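Long-range contact in dioxygenase (Pseudomonas brassicacearum, PDB 5V2D), which probably cleaves the central double bond of lignin-derived stilbenes with molecular oxygen at a non-haem iron centre: residues 199-204 against 239-244. Residues are numbered along the deposited sequence; the frame is centred on the assembly and turned at random.
Sequences LAFSYE and HDFAAT. With FE (Fe (III) ion), chain E.
Phe201 sets CD2 over one face of the Phe241 ring, toward its rim, with CE2 3.3 Å from CD1 of Phe241; the planes lie 54° apart, an oblique aromatic pair. The contact joins two neighbouring blades of the beta-propeller typical of carotenoid cleavage oxygenases: strand 198-203 belongs to one four-stranded sheet, while residues 239-244 run from the iron site into strand 242-243 of the next. No hydrogen bond links the segments. The two phenylalanines reach past each other from opposite backbones; in Phe241, CG sits between the backbone N and carbonyl carbon (chi1 85°), which sends CZ to within 3.5 Å of Leu199 O, near the ring plane. Tyr215 of strand 212-218 also touches this ring. An alanine in place of Phe241 would probably leave the Phe201 ring without its neighbour and open a gap beside Leu199. Two residues before Phe241, the CB of His239 points away from strand 198-203 and NE2 binds the iron alongside His188, His304 and His495, while His239 O lies near the Phe201 ring plane; ND1 bonds to Glu156. Between His239 and Phe241, Asp240 OD1 accepts the backbone N-H of Phe241 and pairs with Lys190. At the other end, Leu199 CD1 meets Ala243 CB at 3.6 Å.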
loop_
_atom_site.group_PDB
_atom_site.type_symbol
_atom_site.label_atom_id
_atom_site.label_comp_id
_atom_site.label_asym_id
_atom_site.label_seq_id
_atom_site.Cartn_x
_atom_site.Cartn_y
_atom_site.Cartn_z
ATOM N N LEU A 199 -3.316 11.191 10.492
ATOM C CA LEU A 199 -3.369 12.158 9.418
ATOM C C LEU A 199 -3.888 11.411 8.194
ATOM O O LEU A 199 -3.328 10.358 7.793
ATOM C CB LEU A 199 -2.013 12.702 9.142
ATOM C CG LEU A 199 -1.187 13.085 10.426
ATOM C CD1 LEU A 199 0.117 13.769 10.019
ATOM C CD2 LEU A 199 -1.899 14.018 11.362
ATOM N N ALA A 200 -5.001 11.860 7.619
ATOM C CA ALA A 200 -5.646 11.120 6.592
ATOM C C ALA A 200 -6.312 12.069 5.576
ATOM O O ALA A 200 -6.214 13.272 5.702
ATOM C CB ALA A 200 -6.678 10.190 7.234
ATOM N N PHE A 201 -6.932 11.490 4.558
ATOM C CA PHE A 201 -7.560 12.302 3.524
ATOM C C PHE A 201 -8.559 11.450 2.770
ATOM O O PHE A 201 -8.618 10.221 2.972
ATOM C CB PHE A 201 -6.529 12.935 2.604
ATOM C CG PHE A 201 -5.879 11.967 1.665
ATOM C CD1 PHE A 201 -6.418 11.752 0.344
ATOM C CD2 PHE A 201 -4.770 11.249 2.034
ATOM C CE1 PHE A 201 -5.853 10.814 -0.484
ATOM C CE2 PHE A 201 -4.188 10.316 1.160
ATOM C CZ PHE A 201 -4.709 10.103 -0.089
ATOM N N SER A 202 -9.328 12.081 1.886
ATOM C CA SER A 202 -10.289 11.380 1.001
ATOM C C SER A 202 -10.284 12.044 -0.390
ATOM O O SER A 202 -10.172 13.286 -0.471
ATOM C CB SER A 202 -11.676 11.481 1.610
ATOM O OG SER A 202 -12.673 11.151 0.641
ATOM N N TYR A 203 -10.279 11.255 -1.465
ATOM C CA TYR A 203 -10.548 11.764 -2.806
ATOM C C TYR A 203 -11.840 11.079 -3.313
ATOM O O TYR A 203 -12.313 10.097 -2.719
ATOM C CB TYR A 203 -9.374 11.640 -3.783
ATOM C CG TYR A 203 -9.143 10.234 -4.298
ATOM C CD1 TYR A 203 -8.390 9.318 -3.541
ATOM C CD2 TYR A 203 -9.646 9.846 -5.498
ATOM C CE1 TYR A 203 -8.154 8.049 -3.977
ATOM C CE2 TYR A 203 -9.453 8.544 -5.989
ATOM C CZ TYR A 203 -8.714 7.653 -5.248
ATOM O OH TYR A 203 -8.494 6.377 -5.765
ATOM N N GLU A 204 -12.416 11.611 -4.389
ATOM C CA GLU A 204 -13.792 11.308 -4.767
ATOM C C GLU A 204 -14.699 11.374 -3.557
ATOM O O GLU A 204 -15.543 10.498 -3.261
ATOM C CB GLU A 204 -13.876 9.949 -5.486
ATOM C CG GLU A 204 -13.236 9.997 -6.901
ATOM C CD GLU A 204 -13.435 8.671 -7.634
ATOM O OE1 GLU A 204 -14.585 8.301 -7.996
ATOM O OE2 GLU A 204 -12.405 7.975 -7.840
ATOM N N HIS A 239 -3.507 8.307 -4.412
ATOM C CA HIS A 239 -3.299 7.034 -3.700
ATOM C C HIS A 239 -2.663 7.267 -2.322
ATOM O O HIS A 239 -3.102 6.722 -1.302
ATOM C CB HIS A 239 -2.532 6.016 -4.569
ATOM C CG HIS A 239 -2.303 4.701 -3.871
ATOM N ND1 HIS A 239 -3.348 3.888 -3.473
ATOM C CD2 HIS A 239 -1.168 4.147 -3.375
ATOM C CE1 HIS A 239 -2.857 2.826 -2.859
ATOM N NE2 HIS A 239 -1.544 2.977 -2.767
ATOM N N ASP A 240 -1.543 8.003 -2.326
ATOM C CA ASP A 240 -0.754 8.261 -1.131
ATOM C C ASP A 240 -0.692 9.766 -0.976
ATOM O O ASP A 240 -1.130 10.499 -1.842
ATOM C CB ASP A 240 0.622 7.597 -1.311
ATOM C CG ASP A 240 1.367 7.321 0.011
ATOM O OD1 ASP A 240 0.994 7.909 1.071
ATOM O OD2 ASP A 240 2.386 6.552 -0.042
ATOM N N PHE A 241 -0.191 10.247 0.134
ATOM C CA PHE A 241 -0.009 11.688 0.337
ATOM C C PHE A 241 1.182 11.918 1.234
ATOM O O PHE A 241 1.870 11.002 1.549
ATOM C CB PHE A 241 -1.311 12.363 0.835
ATOM C CG PHE A 241 -1.548 12.306 2.306
ATOM C CD1 PHE A 241 -1.515 11.144 2.988
ATOM C CD2 PHE A 241 -1.851 13.462 3.005
ATOM C CE1 PHE A 241 -1.826 11.092 4.356
ATOM C CE2 PHE A 241 -2.126 13.438 4.392
ATOM C CZ PHE A 241 -2.101 12.260 5.059
ATOM N N ALA A 242 1.478 13.175 1.503
ATOM C CA ALA A 242 2.611 13.522 2.347
ATOM C C ALA A 242 2.120 14.520 3.380
ATOM O O ALA A 242 1.347 15.449 3.072
ATOM C CB ALA A 242 3.674 14.145 1.513
ATOM N N ALA A 243 2.520 14.291 4.609
ATOM C CA ALA A 243 2.182 15.196 5.700
ATOM C C ALA A 243 3.475 15.613 6.381
ATOM O O ALA A 243 4.400 14.799 6.543
ATOM C CB ALA A 243 1.209 14.550 6.681
ATOM N N THR A 244 3.643 16.907 6.556
ATOM C CA THR A 244 4.834 17.428 7.187
ATOM C C THR A 244 4.391 18.107 8.463
ATOM O O THR A 244 3.220 18.069 8.824
ATOM C CB THR A 244 5.656 18.358 6.255
ATOM O OG1 THR A 244 5.002 19.602 6.079
ATOM C CG2 THR A 244 5.852 17.754 4.867
HETATM FE FE FE E . -0.279 1.870 -1.558
HETATM O O HOH W 1 -0.643 0.290 -2.833
#